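Local coordinates for reducing-end xylose-releasing exo-oligoxylanase Rex8A (Paenibacillus barcinonensis, PDB 6SUD), which hydrolyses xylooligosaccharides as a family 8 glycoside hydrolase, releasing xylose from their reducing ends during xylan breakdown, at residues 58-63 with 114-119; 39-42 with 48-51. The protein carries 1 engineered substitution. All coordinates share one frame; numbering follows the deposited sequence.

Contact 1: 58-63 with 114-119. With XYP (beta-D-xylopyranose), chain J.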
loop_
_atom_site.group_PDB
_atom_site.type_symbol
_atom_site.label_atom_id
_atom_site.label_comp_id
_atom_site.label_asym_id
_atom_site.label_seq_id
_atom_site.Cartn_x
_atom_site.Cartn_y
_atom_site.Cartn_z
ATOM N N TYR A 58 1.341 -17.539 -3.910
ATOM C CA TYR A 58 0.699 -16.333 -4.480
ATOM C C TYR A 58 -0.406 -15.841 -3.540
ATOM O O TYR A 58 -0.968 -16.609 -2.748
ATOM C CB TYR A 58 0.210 -16.593 -5.908
ATOM C CG TYR A 58 -0.833 -17.675 -6.038
ATOM C CD1 TYR A 58 -2.165 -17.413 -5.769
ATOM C CD2 TYR A 58 -0.497 -18.948 -6.474
ATOM C CE1 TYR A 58 -3.139 -18.396 -5.894
ATOM C CE2 TYR A 58 -1.455 -19.947 -6.596
ATOM C CZ TYR A 58 -2.783 -19.665 -6.319
ATOM O OH TYR A 58 -3.747 -20.628 -6.447
ATOM N N MET A 59 -0.660 -14.535 -3.625
ATOM C CA MET A 59 -1.778 -13.813 -2.989
ATOM C C MET A 59 -2.869 -13.728 -4.066
ATOM O O MET A 59 -2.551 -13.214 -5.151
ATOM C CB MET A 59 -1.282 -12.413 -2.586
ATOM C CG MET A 59 -0.152 -12.422 -1.569
ATOM S SD MET A 59 -0.628 -13.147 0.050
ATOM C CE MET A 59 -1.500 -11.743 0.746
ATOM N N LEU A 60 -4.064 -14.285 -3.830
ATOM C CA LEU A 60 -5.156 -14.373 -4.840
ATOM C C LEU A 60 -6.078 -13.160 -4.718
ATOM O O LEU A 60 -6.637 -12.952 -3.637
ATOM C CB LEU A 60 -5.964 -15.659 -4.615
ATOM C CG LEU A 60 -6.988 -16.001 -5.701
ATOM C CD1 LEU A 60 -6.338 -16.181 -7.066
ATOM C CD2 LEU A 60 -7.797 -17.233 -5.322
ATOM N N ASP A 61 -6.247 -12.394 -5.796
ATOM C CA ASP A 61 -7.398 -11.461 -5.886
ATOM C C ASP A 61 -8.628 -12.343 -6.122
ATOM O O ASP A 61 -8.849 -12.783 -7.270
ATOM C CB ASP A 61 -7.188 -10.342 -6.909
ATOM C CG ASP A 61 -8.367 -9.381 -7.019
ATOM O OD1 ASP A 61 -9.486 -9.729 -6.559
ATOM O OD2 ASP A 61 -8.165 -8.278 -7.552
ATOM N N THR A 62 -9.337 -12.653 -5.036
ATOM C CA THR A 62 -10.465 -13.621 -5.013
ATOM C C THR A 62 -11.599 -13.102 -5.896
ATOM O O THR A 62 -12.308 -13.928 -6.510
ATOM C CB THR A 62 -10.966 -13.849 -3.584
ATOM O OG1 THR A 62 -11.321 -12.587 -3.024
ATOM C CG2 THR A 62 -9.933 -14.490 -2.689
ATOM N N GLY A 63 -11.795 -11.786 -5.911
ATOM C CA GLY A 63 -12.867 -11.122 -6.673
ATOM C C GLY A 63 -12.645 -11.211 -8.169
ATOM O O GLY A 63 -13.647 -11.341 -8.901
ATOM N N CYS A 114 -1.429 -11.940 -13.500
ATOM C CA CYS A 114 -1.249 -13.244 -14.177
ATOM C C CYS A 114 -2.294 -14.218 -13.644
ATOM O O CYS A 114 -2.927 -13.933 -12.604
ATOM C CB CYS A 114 0.167 -13.784 -13.991
ATOM S SG CYS A 114 0.638 -14.113 -12.272
ATOM N N LYS A 115 -2.477 -15.325 -14.354
ATOM C CA LYS A 115 -3.316 -16.436 -13.854
ATOM C C LYS A 115 -2.606 -17.039 -12.652
ATOM O O LYS A 115 -1.389 -16.942 -12.553
ATOM C CB LYS A 115 -3.504 -17.494 -14.936
ATOM C CG LYS A 115 -4.252 -17.014 -16.166
ATOM C CD LYS A 115 -4.376 -18.093 -17.204
ATOM C CE LYS A 115 -5.359 -19.166 -16.805
ATOM N NZ LYS A 115 -5.393 -20.255 -17.806
ATOM N N PRO A 116 -3.325 -17.685 -11.708
ATOM C CA PRO A 116 -2.666 -18.341 -10.577
ATOM C C PRO A 116 -1.540 -19.319 -10.967
ATOM O O PRO A 116 -0.598 -19.440 -10.196
ATOM C CB PRO A 116 -3.827 -19.043 -9.853
ATOM C CG PRO A 116 -5.055 -18.246 -10.240
ATOM C CD PRO A 116 -4.797 -17.784 -11.658
ATOM N N ASP A 117 -1.612 -19.930 -12.158
ATOM C CA ASP A 117 -0.591 -20.882 -12.683
ATOM C C ASP A 117 0.647 -20.131 -13.204
ATOM O O ASP A 117 1.642 -20.804 -13.536
ATOM C CB ASP A 117 -1.196 -21.815 -13.741
ATOM C CG ASP A 117 -1.302 -21.251 -15.151
ATOM O OD1 ASP A 117 -1.188 -20.018 -15.319
ATOM O OD2 ASP A 117 -1.504 -22.065 -16.082
ATOM N N GLY A 118 0.608 -18.796 -13.273
ATOM C CA GLY A 118 1.772 -17.965 -13.639
ATOM C C GLY A 118 1.735 -17.462 -15.074
ATOM O O GLY A 118 2.642 -16.688 -15.433
ATOM N N THR A 119 0.740 -17.870 -15.870
ATOM C CA THR A 119 0.510 -17.370 -17.254
ATOM C C THR A 119 0.229 -15.866 -17.203
ATOM O O THR A 119 -0.797 -15.493 -16.618
ATOM C CB THR A 119 -0.670 -18.073 -17.941
ATOM O OG1 THR A 119 -0.521 -19.489 -17.831
ATOM C CG2 THR A 119 -0.805 -17.698 -19.401
HETATM O O1 XYP J . -11.619 -4.845 -6.226
HETATM C C1 XYP J . -10.386 -4.146 -6.012
HETATM C C2 XYP J . -9.274 -4.943 -6.690
HETATM C C3 XYP J . -7.972 -4.239 -6.423
HETATM C C4 XYP J . -8.019 -2.841 -6.997
HETATM C C5 XYP J . -9.221 -2.079 -6.457
HETATM O O2 XYP J . -9.157 -6.300 -6.218
HETATM O O3 XYP J . -6.905 -4.980 -7.018
HETATM O O4 XYP J . -6.783 -2.212 -6.641
HETATM O O5 XYP J . -10.434 -2.836 -6.617
#
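With CG of Tyr58 placed between its own backbone N and carbonyl carbon (chi1 62°), the phenol ring reaches over to Pro116, while Leu60 swings CG anti to its N (chi1 -171°) and brings CD1 to the same proline. In this (alpha/alpha)6-barrel enzyme the contact joins the end of a beta-hairpin strand, 56-59, to the type I turn Lys115-Gly118, which links strands 113-114 and 120-122. Pro116 lies over one face of the Tyr58 ring in an off-centre CH-pi contact: its CB stands 4.2 Å from the ring centroid, 29° off the normal. The same CB is 3.7 Å from Tyr58 CZ. Leu60 CD1 meets the next ring carbon, Pro116 CG, at 4.0 Å, so one small pyrrolidine ring serves both side chains at the protein surface. Trading the Tyr58 phenol for an alanine would probably uncover the proline CB and leave Leu60 CD1 as the main apolar contact from 58-63 on the proline. The Pro116 carbonyl O is taken by Tyr94 OH of helix 85-99. Just after the turn, Thr119 N donates to Asp117 OD1 at 2.9 Å, an Asx turn, and Thr119 OG1 gives the same oxygen a second bond. In the xylose pocket, Arg68 forms a salt bridge with Asp61 and Asn64 adds a hydrogen bond. Asp61 OD2 accepts from O2 of beta-D-xylopyranose at 2.6 Å.

Contact 2: 39-42 with 48-51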
loop_
_atom_site.group_PDB
_atom_site.type_symbol
_atom_site.label_atom_id
_atom_site.label_comp_id
_atom_site.label_asym_id
_atom_site.label_seq_id
_atom_site.Cartn_x
_atom_site.Cartn_y
_atom_site.Cartn_z
ATOM N N LEU A 39 -5.534 -15.228 7.358
ATOM C CA LEU A 39 -5.295 -14.740 5.976
ATOM C C LEU A 39 -4.383 -15.674 5.181
ATOM O O LEU A 39 -4.648 -15.884 3.989
ATOM C CB LEU A 39 -4.664 -13.355 6.054
ATOM C CG LEU A 39 -5.623 -12.183 5.943
ATOM C CD1 LEU A 39 -4.858 -11.010 5.350
ATOM C CD2 LEU A 39 -6.845 -12.539 5.097
ATOM N N PHE A 40 -3.323 -16.188 5.795
ATOM C CA PHE A 40 -2.350 -17.062 5.093
ATOM C C PHE A 40 -2.662 -18.558 5.238
ATOM O O PHE A 40 -2.265 -19.308 4.328
ATOM C CB PHE A 40 -0.929 -16.756 5.556
ATOM C CG PHE A 40 -0.447 -15.426 5.037
ATOM C CD1 PHE A 40 -0.996 -14.245 5.506
ATOM C CD2 PHE A 40 0.431 -15.360 3.982
ATOM C CE1 PHE A 40 -0.638 -13.017 4.967
ATOM C CE2 PHE A 40 0.819 -14.128 3.461
ATOM C CZ PHE A 40 0.297 -12.963 3.972
ATOM N N TYR A 41 -3.293 -19.005 6.321
ATOM C CA TYR A 41 -3.503 -20.459 6.567
ATOM C C TYR A 41 -4.937 -20.779 6.986
ATOM O O TYR A 41 -5.191 -21.905 7.498
ATOM C CB TYR A 41 -2.515 -20.925 7.629
ATOM C CG TYR A 41 -1.105 -20.864 7.118
ATOM C CD1 TYR A 41 -0.745 -21.652 6.044
ATOM C CD2 TYR A 41 -0.168 -19.980 7.624
ATOM C CE1 TYR A 41 0.524 -21.605 5.497
ATOM C CE2 TYR A 41 1.109 -19.909 7.079
ATOM C CZ TYR A 41 1.458 -20.736 6.023
ATOM O OH TYR A 41 2.716 -20.751 5.489
ATOM N N GLY A 42 -5.865 -19.856 6.758
ATOM C CA GLY A 42 -7.247 -20.033 7.242
ATOM C C GLY A 42 -8.074 -20.884 6.306
ATOM O O GLY A 42 -7.506 -21.530 5.396
ATOM N N ILE A 48 -6.217 -15.780 1.717
ATOM C CA ILE A 48 -5.899 -15.155 0.402
ATOM C C ILE A 48 -4.523 -15.620 -0.078
ATOM O O ILE A 48 -4.164 -15.239 -1.203
ATOM C CB ILE A 48 -6.003 -13.624 0.489
ATOM C CG1 ILE A 48 -5.005 -13.039 1.485
ATOM C CG2 ILE A 48 -7.435 -13.209 0.795
ATOM C CD1 ILE A 48 -4.985 -11.529 1.527
ATOM N N TYR A 49 -3.829 -16.443 0.707
ATOM C CA TYR A 49 -2.476 -16.970 0.396
ATOM C C TYR A 49 -2.548 -18.465 0.079
ATOM O O TYR A 49 -3.268 -19.204 0.773
ATOM C CB TYR A 49 -1.510 -16.696 1.545
ATOM C CG TYR A 49 -0.179 -17.395 1.402
ATOM C CD1 TYR A 49 0.789 -16.941 0.520
ATOM C CD2 TYR A 49 0.109 -18.526 2.150
ATOM C CE1 TYR A 49 2.018 -17.572 0.410
ATOM C CE2 TYR A 49 1.324 -19.175 2.037
ATOM C CZ TYR A 49 2.283 -18.704 1.163
ATOM O OH TYR A 49 3.474 -19.371 1.077
ATOM N N TYR A 50 -1.815 -18.878 -0.959
ATOM C CA TYR A 50 -1.807 -20.259 -1.511
ATOM C C TYR A 50 -0.385 -20.681 -1.853
ATOM O O TYR A 50 0.233 -20.111 -2.759
ATOM C CB TYR A 50 -2.718 -20.352 -2.732
ATOM C CG TYR A 50 -4.153 -20.036 -2.405
ATOM C CD1 TYR A 50 -4.606 -18.725 -2.405
ATOM C CD2 TYR A 50 -5.032 -21.026 -1.992
ATOM C CE1 TYR A 50 -5.909 -18.409 -2.065
ATOM C CE2 TYR A 50 -6.345 -20.728 -1.664
ATOM C CZ TYR A 50 -6.785 -19.416 -1.710
ATOM O OH TYR A 50 -8.068 -19.097 -1.383
ATOM N N PRO A 51 0.155 -21.702 -1.143
ATOM C CA PRO A 51 1.472 -22.237 -1.449
ATOM C C PRO A 51 1.476 -22.933 -2.810
ATOM O O PRO A 51 0.460 -23.467 -3.184
ATOM C CB PRO A 51 1.784 -23.291 -0.370
ATOM C CG PRO A 51 0.623 -23.261 0.592
ATOM C CD PRO A 51 -0.458 -22.361 0.027
HETATM O O HOH W 1 3.847 -21.486 2.776
#
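Phe40 and Tyr49 meet with CD2 of the phenylalanine 3.3 Å from CG of the tyrosine, their side chains crossing at about a right angle and their ring planes inclined at 37°. The arrangement is a helix-to-strand connection: the last turn of helix 25-41 packs on the start of strand 49-52, the first strand of a beta-hairpin. Tyr49 holds CG anti to its backbone N (chi1 171°), which carries its ring past Phe40 so that the Phe40 carbonyl O lies at the ring edge, 3.3 Å from Tyr49 CD2. On the backbone, Leu39 O accepts from Ile48 N at 2.8 Å and, weakly, from Tyr49 N. Beside this, Leu39 CD1 touches Ile48 CD1 at 3.9 Å. Tyr41 runs side by side with Tyr49, and a water bridges the two phenols: it donates to Tyr41 OH at 3.0 Å and lies 2.7 Å from Tyr49 OH, in the plane of the Tyr49 ring. In the next shell, Trp36 stacks on Phe40, Met59 of the neighbouring strand packs on Phe40, Ile48 and Tyr49, and Leu91 of helix 85-99 touches Tyr49. From the same helix, Glu87 OE2 is hydrogen-bonded to Tyr41 OH.

In the fold
Contact 2 comes first along the chain and is complete before contact 1 begins; the centres lie 13 Å apart. The two-stranded antiparallel hairpin of strands 49-52 and 56-59, an addition to the helical (alpha/alpha)6 barrel, joins them: contact 2 ties its first strand to helix 25-41, and contact 1 ties its second to segment 114-119, in the loop between strands 113-114 and 120-122 of a separate three-stranded sheet. Within the strands Tyr58 O lies 3.0 Å from Tyr50 N, and at the open end of the hairpin Leu60 N lies 2.8 Å from Ile48 O, both probable hydrogen bonds. Helix 85-99 contributes partners to both contacts. The hairpin thus connects a helix end to the chain entering the xylose-binding pocket at Asp61.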